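Side-chain contacts in Abbfa_003403 (Acinetobacter baumannii, PDB 4ZXH), which is a four-domain nonribosomal peptide synthetase that probably activates, condenses and releases peptide building blocks carried on a phosphopantetheine arm: residues 550-553 and 557-560; 985-990 and 1083-1088; 1089-1094 and 1312-1317. All coordinates share one frame; numbering follows the deposited sequence.

Interaction 1: residues 550-553 and 557-560; sequences GIWA and AYVP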
ATOM      1  N   GLY A 550     -15.456 -50.100  14.928  1.00 31.91           N
ATOM      2  CA  GLY A 550     -15.121 -51.442  15.384  1.00 27.12           C
ATOM      3  C   GLY A 550     -14.022 -51.360  16.420  1.00 30.95           C
ATOM      4  O   GLY A 550     -14.121 -51.957  17.496  1.00 39.56           O
ATOM      5  N   ILE A 551     -12.981 -50.593  16.099  1.00 27.23           N
ATOM      6  CA  ILE A 551     -11.867 -50.372  17.012  1.00 28.51           C
ATOM      7  C   ILE A 551     -12.354 -49.754  18.320  1.00 34.35           C
ATOM      8  O   ILE A 551     -11.939 -50.152  19.405  1.00 45.46           O
ATOM      9  CB  ILE A 551     -10.814 -49.468  16.382  1.00 22.49           C
ATOM     10  CG1 ILE A 551     -10.121 -50.188  15.230  1.00 22.68           C
ATOM     11  CG2 ILE A 551      -9.781 -49.064  17.413  1.00 32.27           C
ATOM     12  CD1 ILE A 551      -9.420 -49.233  14.290  1.00 22.24           C
ATOM     13  N   TRP A 552     -13.248 -48.783  18.213  1.00 29.60           N
ATOM     14  CA  TRP A 552     -13.817 -48.173  19.397  1.00 28.26           C
ATOM     15  C   TRP A 552     -14.614 -49.172  20.218  1.00 33.38           C
ATOM     16  O   TRP A 552     -14.566 -49.149  21.442  1.00 31.54           O
ATOM     17  CB  TRP A 552     -14.704 -46.995  19.018  1.00 26.23           C
ATOM     18  CG  TRP A 552     -13.924 -45.782  18.652  1.00 29.13           C
ATOM     19  CD1 TRP A 552     -12.576 -45.592  18.798  1.00 28.33           C
ATOM     20  CD2 TRP A 552     -14.437 -44.582  18.072  1.00 30.24           C
ATOM     21  NE1 TRP A 552     -12.226 -44.347  18.338  1.00 26.21           N
ATOM     22  CE2 TRP A 552     -13.349 -43.712  17.891  1.00 22.21           C
ATOM     23  CE3 TRP A 552     -15.709 -44.167  17.685  1.00 30.80           C
ATOM     24  CZ2 TRP A 552     -13.503 -42.456  17.348  1.00 22.11           C
ATOM     25  CZ3 TRP A 552     -15.851 -42.923  17.137  1.00 27.97           C
ATOM     26  CH2 TRP A 552     -14.756 -42.085  16.967  1.00 26.27           C
ATOM     27  N   ALA A 553     -15.344 -50.052  19.546  1.00 33.40           N
ATOM     28  CA  ALA A 553     -16.233 -50.965  20.248  1.00 33.73           C
ATOM     29  C   ALA A 553     -15.442 -52.023  21.016  1.00 34.36           C
ATOM     30  O   ALA A 553     -15.951 -52.625  21.964  1.00 35.37           O
ATOM     31  CB  ALA A 553     -17.190 -51.612  19.285  1.00 33.07           C
ATOM     32  N   ALA A 557      -8.174 -47.356  20.870  1.00 34.35           N
ATOM     33  CA  ALA A 557      -8.019 -46.078  20.192  1.00 29.60           C
ATOM     34  C   ALA A 557      -7.263 -46.357  18.907  1.00 35.90           C
ATOM     35  O   ALA A 557      -6.413 -47.251  18.878  1.00 31.41           O
ATOM     36  CB  ALA A 557      -7.278 -45.088  21.045  1.00 21.52           C
ATOM     37  N   TYR A 558      -7.566 -45.627  17.836  1.00 24.79           N
ATOM     38  CA  TYR A 558      -6.834 -45.874  16.605  1.00 24.39           C
ATOM     39  C   TYR A 558      -5.800 -44.797  16.356  1.00 27.37           C
ATOM     40  O   TYR A 558      -5.929 -43.664  16.810  1.00 31.67           O
ATOM     41  CB  TYR A 558      -7.778 -46.007  15.408  1.00 21.32           C
ATOM     42  CG  TYR A 558      -8.541 -44.762  15.056  1.00 22.59           C
ATOM     43  CD1 TYR A 558      -9.756 -44.478  15.655  1.00 23.59           C
ATOM     44  CD2 TYR A 558      -8.049 -43.875  14.107  1.00 24.76           C
ATOM     45  CE1 TYR A 558     -10.460 -43.340  15.331  1.00 31.50           C
ATOM     46  CE2 TYR A 558      -8.744 -42.733  13.765  1.00 24.79           C
ATOM     47  CZ  TYR A 558      -9.949 -42.467  14.378  1.00 30.50           C
ATOM     48  OH  TYR A 558     -10.641 -41.324  14.041  1.00 23.65           O
ATOM     49  N   VAL A 559      -4.750 -45.189  15.653  1.00 32.63           N
ATOM     50  CA  VAL A 559      -3.716 -44.279  15.192  1.00 30.07           C
ATOM     51  C   VAL A 559      -3.692 -44.273  13.666  1.00 34.56           C
ATOM     52  O   VAL A 559      -3.320 -45.272  13.050  1.00 33.35           O
ATOM     53  CB  VAL A 559      -2.362 -44.700  15.728  1.00 22.68           C
ATOM     54  CG1 VAL A 559      -1.297 -43.691  15.337  1.00 21.58           C
ATOM     55  CG2 VAL A 559      -2.448 -44.875  17.234  1.00 22.75           C
ATOM     56  N   PRO A 560      -4.114 -43.159  13.048  1.00 34.50           N
ATOM     57  CA  PRO A 560      -4.206 -43.104  11.583  1.00 32.96           C
ATOM     58  C   PRO A 560      -2.859 -43.242  10.877  1.00 35.10           C
ATOM     59  O   PRO A 560      -1.975 -42.405  11.054  1.00 44.62           O
ATOM     60  CB  PRO A 560      -4.803 -41.718  11.323  1.00 27.76           C
ATOM     61  CG  PRO A 560      -5.511 -41.373  12.569  1.00 27.42           C
ATOM     62  CD  PRO A 560      -4.670 -41.951  13.672  1.00 27.90           C
TER
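I551 and W552, in the last turn of helix 543-553, face A557 and Y558 at the start of strand 557-560, and the backbones come nearest between W552 and A557, whose CA atoms are 6.2 Å apart. I551 works with both of its branches. CG2 rests on the backbone of A557, with the carbonyl carbon C 4.0 Å away, while the tip CD1 meets Y558 CB at 3.8 Å. The I551 and Y558 side chains run at about a right angle to one another, a purely apolar touch at the root of the tyrosine. Further out, the ring of Y558 reaches the indole of W552. At chi1 65°, Y558 CG sits between its own backbone N and carbonyl carbon, which turns the CD1-CE1 side of the ring to W552. W552 NE1 approaches near the plane of the tyrosine ring, 3.6 Å from Y558 CE1, and W552 CZ2 is 3.8 Å from that same CE1. The five-membered ring of W552 and the Y558 ring are inclined at 39°, their centroids 5.6 Å apart, an oblique pairing. The indole N-H of W552 is spent on the backbone O of A622, which probably helps to hold the ring's rotation. This buried contact belongs to a beta-alpha-beta unit of the adenylation domain, in which strand 557-560 pairs in parallel with strand 533-537 and is also hydrogen-bonded through Y558 to A622 and V624 of strand 621-627. Helix 674-679 packs I675 on both aromatic side chains, and helix 509-525 brings L523 to I551.

Interaction 2: residues 985-990 and 1083-1088; sequences TFEQIL and LSRHLN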
ATOM      1  N   THR A 985      15.394  15.897 -18.314  1.00 26.31           N
ATOM      2  CA  THR A 985      14.743  16.745 -17.329  1.00 29.23           C
ATOM      3  C   THR A 985      15.052  16.268 -15.907  1.00 29.31           C
ATOM      4  O   THR A 985      15.417  17.076 -15.046  1.00 28.32           O
ATOM      5  CB  THR A 985      13.239  16.820 -17.549  1.00 27.36           C
ATOM      6  OG1 THR A 985      12.988  17.404 -18.832  1.00 43.83           O
ATOM      7  CG2 THR A 985      12.659  17.730 -16.567  1.00 23.04           C
ATOM      8  N   PHE A 986      14.954  14.968 -15.661  1.00 26.03           N
ATOM      9  CA  PHE A 986      15.398  14.430 -14.372  1.00 19.66           C
ATOM     10  C   PHE A 986      16.830  14.827 -14.042  1.00 25.79           C
ATOM     11  O   PHE A 986      17.089  15.260 -12.909  1.00 25.39           O
ATOM     12  CB  PHE A 986      15.306  12.917 -14.334  1.00 23.92           C
ATOM     13  CG  PHE A 986      13.947  12.398 -13.985  1.00 21.03           C
ATOM     14  CD1 PHE A 986      12.800  13.033 -14.468  1.00 16.39           C
ATOM     15  CD2 PHE A 986      13.816  11.244 -13.208  1.00 15.18           C
ATOM     16  CE1 PHE A 986      11.529  12.533 -14.170  1.00 21.78           C
ATOM     17  CE2 PHE A 986      12.561  10.739 -12.903  1.00 15.48           C
ATOM     18  CZ  PHE A 986      11.409  11.374 -13.390  1.00 19.17           C
ATOM     19  N   GLU A 987      17.747  14.685 -15.007  1.00 17.02           N
ATOM     20  CA  GLU A 987      19.183  14.936 -14.782  1.00 25.78           C
ATOM     21  C   GLU A 987      19.401  16.369 -14.342  1.00 34.28           C
ATOM     22  O   GLU A 987      20.097  16.673 -13.350  1.00 25.61           O
ATOM     23  CB  GLU A 987      20.007  14.687 -16.049  1.00 24.22           C
ATOM     24  CG  GLU A 987      20.312  13.208 -16.315  1.00 35.33           C
ATOM     25  CD  GLU A 987      20.989  12.968 -17.674  1.00 54.41           C
ATOM     26  OE1 GLU A 987      21.316  13.937 -18.414  1.00 61.84           O
ATOM     27  OE2 GLU A 987      21.197  11.778 -17.999  1.00 55.18           O
ATOM     28  N   GLN A 988      18.739  17.251 -15.089  1.00 35.81           N
ATOM     29  CA  GLN A 988      19.010  18.678 -15.031  1.00 33.32           C
ATOM     30  C   GLN A 988      18.457  19.254 -13.685  1.00 43.02           C
ATOM     31  O   GLN A 988      19.123  20.014 -12.969  1.00 44.83           O
ATOM     32  CB  GLN A 988      18.365  19.436 -16.160  1.00 55.51           C
ATOM     33  CG  GLN A 988      19.160  19.545 -17.285  1.00 78.75           C
ATOM     34  CD  GLN A 988      19.403  20.959 -17.698  1.00 96.98           C
ATOM     35  OE1 GLN A 988      18.694  21.948 -17.370  1.00100.56           O
ATOM     36  NE2 GLN A 988      20.299  21.048 -18.590  1.00112.23           N
ATOM     37  N   ILE A 989      17.270  18.785 -13.300  1.00 28.54           N
ATOM     38  CA  ILE A 989      16.530  19.250 -12.106  1.00 35.76           C
ATOM     39  C   ILE A 989      17.058  18.640 -10.762  1.00 34.39           C
ATOM     40  O   ILE A 989      17.022  19.271  -9.701  1.00 38.56           O
ATOM     41  CB  ILE A 989      15.014  18.923 -12.294  1.00 39.08           C
ATOM     42  CG1 ILE A 989      14.132  19.669 -11.318  1.00 38.69           C
ATOM     43  CG2 ILE A 989      14.753  17.472 -12.081  1.00 46.39           C
ATOM     44  CD1 ILE A 989      14.137  21.118 -11.573  1.00 56.28           C
ATOM     45  N   LEU A 990      17.624  17.439 -10.843  1.00 29.77           N
ATOM     46  CA  LEU A 990      18.157  16.716  -9.683  1.00 25.01           C
ATOM     47  C   LEU A 990      19.671  16.830  -9.524  1.00 27.99           C
ATOM     48  O   LEU A 990      20.212  16.375  -8.524  1.00 30.46           O
ATOM     49  CB  LEU A 990      17.833  15.225  -9.773  1.00 18.08           C
ATOM     50  CG  LEU A 990      16.384  14.780  -9.799  1.00 21.81           C
ATOM     51  CD1 LEU A 990      16.337  13.311 -10.152  1.00 24.35           C
ATOM     52  CD2 LEU A 990      15.786  15.004  -8.448  1.00 18.68           C
ATOM     53  N   LEU A1083      27.605  12.888 -24.453  1.00 28.16           N
ATOM     54  CA  LEU A1083      28.510  14.000 -24.759  1.00 16.79           C
ATOM     55  C   LEU A1083      28.250  15.216 -23.869  1.00 23.89           C
ATOM     56  O   LEU A1083      29.191  15.852 -23.382  1.00 24.78           O
ATOM     57  CB  LEU A1083      28.388  14.419 -26.219  1.00 16.52           C
ATOM     58  CG  LEU A1083      29.125  15.700 -26.620  1.00 23.93           C
ATOM     59  CD1 LEU A1083      30.643  15.502 -26.690  1.00 18.15           C
ATOM     60  CD2 LEU A1083      28.570  16.242 -27.927  1.00 17.36           C
ATOM     61  N   SER A1084      26.973  15.522 -23.646  1.00 19.56           N
ATOM     62  CA  SER A1084      26.587  16.691 -22.874  1.00 24.46           C
ATOM     63  C   SER A1084      27.050  16.569 -21.411  1.00 30.51           C
ATOM     64  O   SER A1084      27.294  17.581 -20.751  1.00 30.13           O
ATOM     65  CB  SER A1084      25.079  16.891 -22.938  1.00 25.68           C
ATOM     66  OG  SER A1084      24.432  16.221 -21.863  1.00 45.97           O
ATOM     67  N   ARG A1085      27.185  15.338 -20.914  1.00 24.61           N
ATOM     68  CA  ARG A1085      27.538  15.133 -19.511  1.00 24.04           C
ATOM     69  C   ARG A1085      28.984  15.536 -19.243  1.00 28.28           C
ATOM     70  O   ARG A1085      29.352  15.786 -18.113  1.00 36.10           O
ATOM     71  CB  ARG A1085      27.292  13.674 -19.093  1.00 18.97           C
ATOM     72  CG  ARG A1085      25.829  13.239 -19.284  1.00 18.17           C
ATOM     73  CD  ARG A1085      25.509  11.860 -18.765  1.00 17.95           C
ATOM     74  NE  ARG A1085      24.081  11.562 -18.947  1.00 27.88           N
ATOM     75  CZ  ARG A1085      23.577  10.699 -19.839  1.00 28.55           C
ATOM     76  NH1 ARG A1085      24.370  10.023 -20.657  1.00 21.19           N
ATOM     77  NH2 ARG A1085      22.268  10.511 -19.922  1.00 39.19           N
ATOM     78  N   HIS A1086      29.794  15.648 -20.288  1.00 27.75           N
ATOM     79  CA  HIS A1086      31.201  15.974 -20.095  1.00 23.55           C
ATOM     80  C   HIS A1086      31.603  17.315 -20.663  1.00 27.81           C
ATOM     81  O   HIS A1086      32.757  17.716 -20.526  1.00 26.93           O
ATOM     82  CB  HIS A1086      32.075  14.883 -20.710  1.00 31.33           C
ATOM     83  CG  HIS A1086      31.670  13.508 -20.298  1.00 33.13           C
ATOM     84  ND1 HIS A1086      31.959  12.993 -19.053  1.00 33.28           N
ATOM     85  CD2 HIS A1086      30.954  12.559 -20.944  1.00 29.25           C
ATOM     86  CE1 HIS A1086      31.449  11.778 -18.955  1.00 30.73           C
ATOM     87  NE2 HIS A1086      30.837  11.491 -20.089  1.00 30.19           N
ATOM     88  N   LEU A1087      30.669  18.001 -21.323  1.00 31.90           N
ATOM     89  CA  LEU A1087      30.941  19.361 -21.758  1.00 26.56           C
ATOM     90  C   LEU A1087      30.905  20.306 -20.555  1.00 28.48           C
ATOM     91  O   LEU A1087      30.241  20.049 -19.544  1.00 35.55           O
ATOM     92  CB  LEU A1087      29.961  19.808 -22.843  1.00 22.35           C
ATOM     93  CG  LEU A1087      30.318  19.328 -24.264  1.00 30.17           C
ATOM     94  CD1 LEU A1087      29.237  19.662 -25.296  1.00 23.20           C
ATOM     95  CD2 LEU A1087      31.654  19.862 -24.735  1.00 22.69           C
ATOM     96  N   ASN A1088      31.686  21.369 -20.659  1.00 31.91           N
ATOM     97  CA  ASN A1088      31.709  22.438 -19.670  1.00 33.23           C
ATOM     98  C   ASN A1088      30.286  22.901 -19.384  1.00 34.14           C
ATOM     99  O   ASN A1088      29.605  23.409 -20.261  1.00 39.19           O
ATOM    100  CB  ASN A1088      32.588  23.579 -20.191  1.00 37.38           C
ATOM    101  CG  ASN A1088      32.636  24.773 -19.270  1.00 38.06           C
ATOM    102  OD1 ASN A1088      31.893  24.866 -18.295  1.00 47.38           O
ATOM    103  ND2 ASN A1088      33.512  25.719 -19.596  1.00 34.54           N
TER
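E987 and R1085 meet in a salt bridge made through a single carboxylate oxygen. R1085 NH2 donates to E987 OE2 at 2.5 Å, with an N-H...O angle of 157°; so short a length is doubtful at 2.70 Å resolution and is not evidence of an unusually strong bond. The donor lies on the syn side of OE2, and the oxygen sits in the guanidinium plane. R1085 NE adds a weak second bond to the same OE2, at 3.0 Å, so the oxygen addresses the NE-NH2 edge of the arginine. Carboxylate and guanidinium are nevertheless turned 71° apart, and E987 OE1 stays 3.7 Å from R1085 NE. Extension does the reaching: E987 is stretched beyond CG, R1085 from CG to NE, and their span bridges backbones whose nearest CA atoms, those of E987 and R1085, are 9.6 Å apart. The bridge joins two domains: helix 977-990 belongs to the helical peptidyl carrier protein, helix 1081-1086 to the thioesterase, an alpha/beta-hydrolase fold. Both charged groups have further partners. OE2 of E987 also accepts the backbone N-H of V995, while NH1 of R1085 forms a salt bridge with E1082, so the arginine's charge is probably shared between two glutamates. A second link between the domains comes from K993, whose NZ donates to the backbone O of R1085, and the R1085 side chain packs against R994.

Interaction 3: residues 1089-1094 and 1312-1317; sequences PNRTLR and TIDQMY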
ATOM      1  N   PRO A1089      29.823  22.705 -18.146  1.00 36.13           N
ATOM      2  CA  PRO A1089      28.428  23.000 -17.778  1.00 37.18           C
ATOM      3  C   PRO A1089      28.001  24.479 -17.923  1.00 39.67           C
ATOM      4  O   PRO A1089      26.812  24.766 -17.781  1.00 38.51           O
ATOM      5  CB  PRO A1089      28.361  22.565 -16.309  1.00 33.16           C
ATOM      6  CG  PRO A1089      29.801  22.552 -15.836  1.00 32.11           C
ATOM      7  CD  PRO A1089      30.584  22.124 -17.028  1.00 33.43           C
ATOM      8  N   ASN A1090      28.934  25.393 -18.181  1.00 37.48           N
ATOM      9  CA  ASN A1090      28.575  26.793 -18.376  1.00 39.72           C
ATOM     10  C   ASN A1090      28.112  27.114 -19.800  1.00 37.83           C
ATOM     11  O   ASN A1090      27.706  28.235 -20.086  1.00 38.45           O
ATOM     12  CB  ASN A1090      29.744  27.696 -18.008  1.00 45.64           C
ATOM     13  CG  ASN A1090      29.982  27.737 -16.525  1.00 60.42           C
ATOM     14  OD1 ASN A1090      29.213  28.351 -15.781  1.00 67.17           O
ATOM     15  ND2 ASN A1090      31.042  27.076 -16.077  1.00 63.73           N
ATOM     16  N   ARG A1091      28.173  26.130 -20.683  1.00 35.28           N
ATOM     17  CA  ARG A1091      27.696  26.303 -22.041  1.00 38.82           C
ATOM     18  C   ARG A1091      26.321  25.668 -22.194  1.00 38.52           C
ATOM     19  O   ARG A1091      26.146  24.470 -21.942  1.00 41.66           O
ATOM     20  CB  ARG A1091      28.671  25.692 -23.063  1.00 35.70           C
ATOM     21  CG  ARG A1091      28.461  26.193 -24.503  1.00 30.73           C
ATOM     22  CD  ARG A1091      29.155  25.304 -25.502  1.00 30.89           C
ATOM     23  NE  ARG A1091      30.565  25.110 -25.178  1.00 27.95           N
ATOM     24  CZ  ARG A1091      31.539  25.852 -25.684  1.00 31.18           C
ATOM     25  NH1 ARG A1091      31.252  26.840 -26.534  1.00 33.93           N
ATOM     26  NH2 ARG A1091      32.795  25.607 -25.345  1.00 30.67           N
ATOM     27  N   THR A1092      25.352  26.489 -22.584  1.00 34.50           N
ATOM     28  CA  THR A1092      24.056  26.013 -23.040  1.00 31.25           C
ATOM     29  C   THR A1092      24.229  25.103 -24.265  1.00 32.29           C
ATOM     30  O   THR A1092      24.962  25.441 -25.202  1.00 29.34           O
ATOM     31  CB  THR A1092      23.126  27.199 -23.384  1.00 33.74           C
ATOM     32  OG1 THR A1092      22.991  28.050 -22.233  1.00 32.03           O
ATOM     33  CG2 THR A1092      21.754  26.722 -23.860  1.00 28.51           C
ATOM     34  N   LEU A1093      23.586  23.935 -24.220  1.00 33.15           N
ATOM     35  CA  LEU A1093      23.551  22.985 -25.335  1.00 25.82           C
ATOM     36  C   LEU A1093      22.107  22.712 -25.732  1.00 29.82           C
ATOM     37  O   LEU A1093      21.261  22.393 -24.877  1.00 30.62           O
ATOM     38  CB  LEU A1093      24.197  21.660 -24.972  1.00 28.91           C
ATOM     39  CG  LEU A1093      25.554  21.708 -24.328  1.00 40.10           C
ATOM     40  CD1 LEU A1093      25.919  20.284 -23.919  1.00 39.77           C
ATOM     41  CD2 LEU A1093      26.525  22.297 -25.333  1.00 45.65           C
ATOM     42  N   ARG A1094      21.839  22.813 -27.029  1.00 24.08           N
ATOM     43  CA  ARG A1094      20.522  22.526 -27.565  1.00 22.31           C
ATOM     44  C   ARG A1094      20.684  21.602 -28.746  1.00 23.56           C
ATOM     45  O   ARG A1094      21.633  21.723 -29.511  1.00 31.97           O
ATOM     46  CB  ARG A1094      19.813  23.809 -27.973  1.00 25.05           C
ATOM     47  CG  ARG A1094      19.794  24.838 -26.874  1.00 31.88           C
ATOM     48  CD  ARG A1094      18.732  25.888 -27.110  1.00 35.22           C
ATOM     49  NE  ARG A1094      18.512  26.696 -25.922  1.00 34.11           N
ATOM     50  CZ  ARG A1094      18.801  27.983 -25.852  1.00 42.02           C
ATOM     51  NH1 ARG A1094      19.308  28.594 -26.913  1.00 46.39           N
ATOM     52  NH2 ARG A1094      18.568  28.656 -24.731  1.00 47.26           N
ATOM     53  N   THR A1312      38.077  18.091 -26.318  1.00 39.88           N
ATOM     54  CA  THR A1312      38.598  18.671 -27.551  1.00 27.12           C
ATOM     55  C   THR A1312      37.768  19.871 -27.960  1.00 34.92           C
ATOM     56  O   THR A1312      38.311  20.911 -28.329  1.00 34.97           O
ATOM     57  CB  THR A1312      38.615  17.657 -28.682  1.00 26.12           C
ATOM     58  OG1 THR A1312      39.576  16.636 -28.384  1.00 39.78           O
ATOM     59  CG2 THR A1312      38.990  18.324 -29.970  1.00 26.94           C
ATOM     60  N   ILE A1313      36.450  19.729 -27.864  1.00 30.68           N
ATOM     61  CA  ILE A1313      35.534  20.821 -28.177  1.00 30.74           C
ATOM     62  C   ILE A1313      35.764  21.993 -27.243  1.00 40.77           C
ATOM     63  O   ILE A1313      35.851  23.133 -27.693  1.00 46.33           O
ATOM     64  CB  ILE A1313      34.058  20.386 -28.077  1.00 29.91           C
ATOM     65  CG1 ILE A1313      33.731  19.358 -29.152  1.00 24.16           C
ATOM     66  CG2 ILE A1313      33.112  21.586 -28.165  1.00 24.67           C
ATOM     67  CD1 ILE A1313      32.318  18.836 -29.071  1.00 21.31           C
ATOM     68  N   ASP A1314      35.881  21.714 -25.947  1.00 41.51           N
ATOM     69  CA  ASP A1314      36.056  22.785 -24.964  1.00 37.72           C
ATOM     70  C   ASP A1314      37.412  23.500 -25.090  1.00 44.62           C
ATOM     71  O   ASP A1314      37.502  24.717 -24.887  1.00 48.14           O
ATOM     72  CB  ASP A1314      35.873  22.245 -23.545  1.00 29.41           C
ATOM     73  CG  ASP A1314      34.390  22.111 -23.149  1.00 47.55           C
ATOM     74  OD1 ASP A1314      33.528  22.841 -23.712  1.00 47.94           O
ATOM     75  OD2 ASP A1314      34.088  21.273 -22.262  1.00 55.58           O
ATOM     76  N   GLN A1315      38.460  22.759 -25.440  1.00 47.18           N
ATOM     77  CA  GLN A1315      39.779  23.365 -25.621  1.00 42.47           C
ATOM     78  C   GLN A1315      39.886  24.156 -26.934  1.00 40.59           C
ATOM     79  O   GLN A1315      40.609  25.149 -27.014  1.00 36.80           O
ATOM     80  CB  GLN A1315      40.866  22.294 -25.565  1.00 42.40           C
ATOM     81  CG  GLN A1315      40.923  21.554 -24.229  1.00 51.07           C
ATOM     82  CD  GLN A1315      41.922  20.402 -24.235  1.00 54.77           C
ATOM     83  OE1 GLN A1315      42.421  20.002 -25.287  1.00 61.29           O
ATOM     84  NE2 GLN A1315      42.221  19.870 -23.054  1.00 51.89           N
ATOM     85  N   MET A1316      39.153  23.719 -27.953  1.00 39.08           N
ATOM     86  CA  MET A1316      39.169  24.378 -29.256  1.00 39.40           C
ATOM     87  C   MET A1316      38.302  25.652 -29.260  1.00 43.67           C
ATOM     88  O   MET A1316      38.626  26.632 -29.935  1.00 47.77           O
ATOM     89  CB  MET A1316      38.702  23.394 -30.328  1.00 38.94           C
ATOM     90  CG  MET A1316      38.797  23.880 -31.771  1.00 50.97           C
ATOM     91  SD  MET A1316      40.457  24.295 -32.374  1.00 74.85           S
ATOM     92  CE  MET A1316      41.440  22.948 -31.654  1.00 57.08           C
ATOM     93  N   TYR A1317      37.213  25.628 -28.490  1.00 43.32           N
ATOM     94  CA  TYR A1317      36.290  26.759 -28.367  1.00 39.33           C
ATOM     95  C   TYR A1317      36.060  27.144 -26.909  1.00 45.33           C
ATOM     96  O   TYR A1317      34.976  26.913 -26.370  1.00 46.36           O
ATOM     97  CB  TYR A1317      34.937  26.435 -29.019  1.00 33.03           C
ATOM     98  CG  TYR A1317      35.026  26.106 -30.496  1.00 37.48           C
ATOM     99  CD1 TYR A1317      35.167  27.119 -31.446  1.00 36.94           C
ATOM    100  CD2 TYR A1317      34.973  24.786 -30.940  1.00 35.23           C
ATOM    101  CE1 TYR A1317      35.254  26.829 -32.796  1.00 41.73           C
ATOM    102  CE2 TYR A1317      35.063  24.483 -32.287  1.00 39.19           C
ATOM    103  CZ  TYR A1317      35.200  25.508 -33.211  1.00 49.84           C
ATOM    104  OH  TYR A1317      35.282  25.208 -34.550  1.00 56.12           O
TER
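R1091, with Y1317 and D1314, accounts for nearly all the surface buried here, and one nitrogen of the arginine serves both partners. R1091 NH2 donates to the backbone O of Y1317 at 2.7 Å, almost straight at 171° and with the oxygen lying in the guanidinium plane. The same NH2 gives a second bond, at 3.3 Å, to OD1 of D1314, which accepts on its anti side; this one is the salt bridge. The guanidinium and the carboxylate are nearly coplanar, 13° between planes, but they meet at the single point where OD1 lies at the guanidinium edge, and the two side chains slide past each other in opposite directions. R1091 gets there by starting with CG anti to its amide nitrogen and then bending at chi3 (-53°), which swings the guanidinium toward the helix end. D1314 is held from the other oxygen too, since OD2 accepts the backbone N-H of N1088. Y1317 is the first residue to leave the helical turns, so its carbonyl lies at the C-terminal end of the helix, where the dipole probably stabilises the positive guanidinium. The tyrosine's ring leads away from the arginine and meets F1132. In the thioesterase domain the contact ties residues 1089-1094 to the C-terminal end of helix 1303-1316. R1091 also rests on L1067 of strand 1067-1070, while I1313 and Y1317 pack the helix on V1161 of strand 1157-1163, and Y1317 reaches L1263 of strand 1262-1267.

Overall arrangement
Interactions 2 and 3 are neighbours, their centres 13 Å apart, whereas interaction 1 lies on the opposite side of the chain's centre, with centres 80 Å from interaction 2 and 92 Å from interaction 3. N1088 N and D1314 OD2, 2.9 Å apart in a probable hydrogen bond, link the close pair, and L1093 CD1 adds packing at 3.6 Å from L1087 CD1. Helix 1081-1086 and strand 1093-1096 are consecutive elements, so the two contacts share neighbouring parts of the thioesterase fold. Interaction 1 is internal to the adenylation domain. Phosphopantetheine is bound in this structure, and its pocket includes S1008 of the carrier domain, so interaction 2 lies on the domain that carries the cofactor.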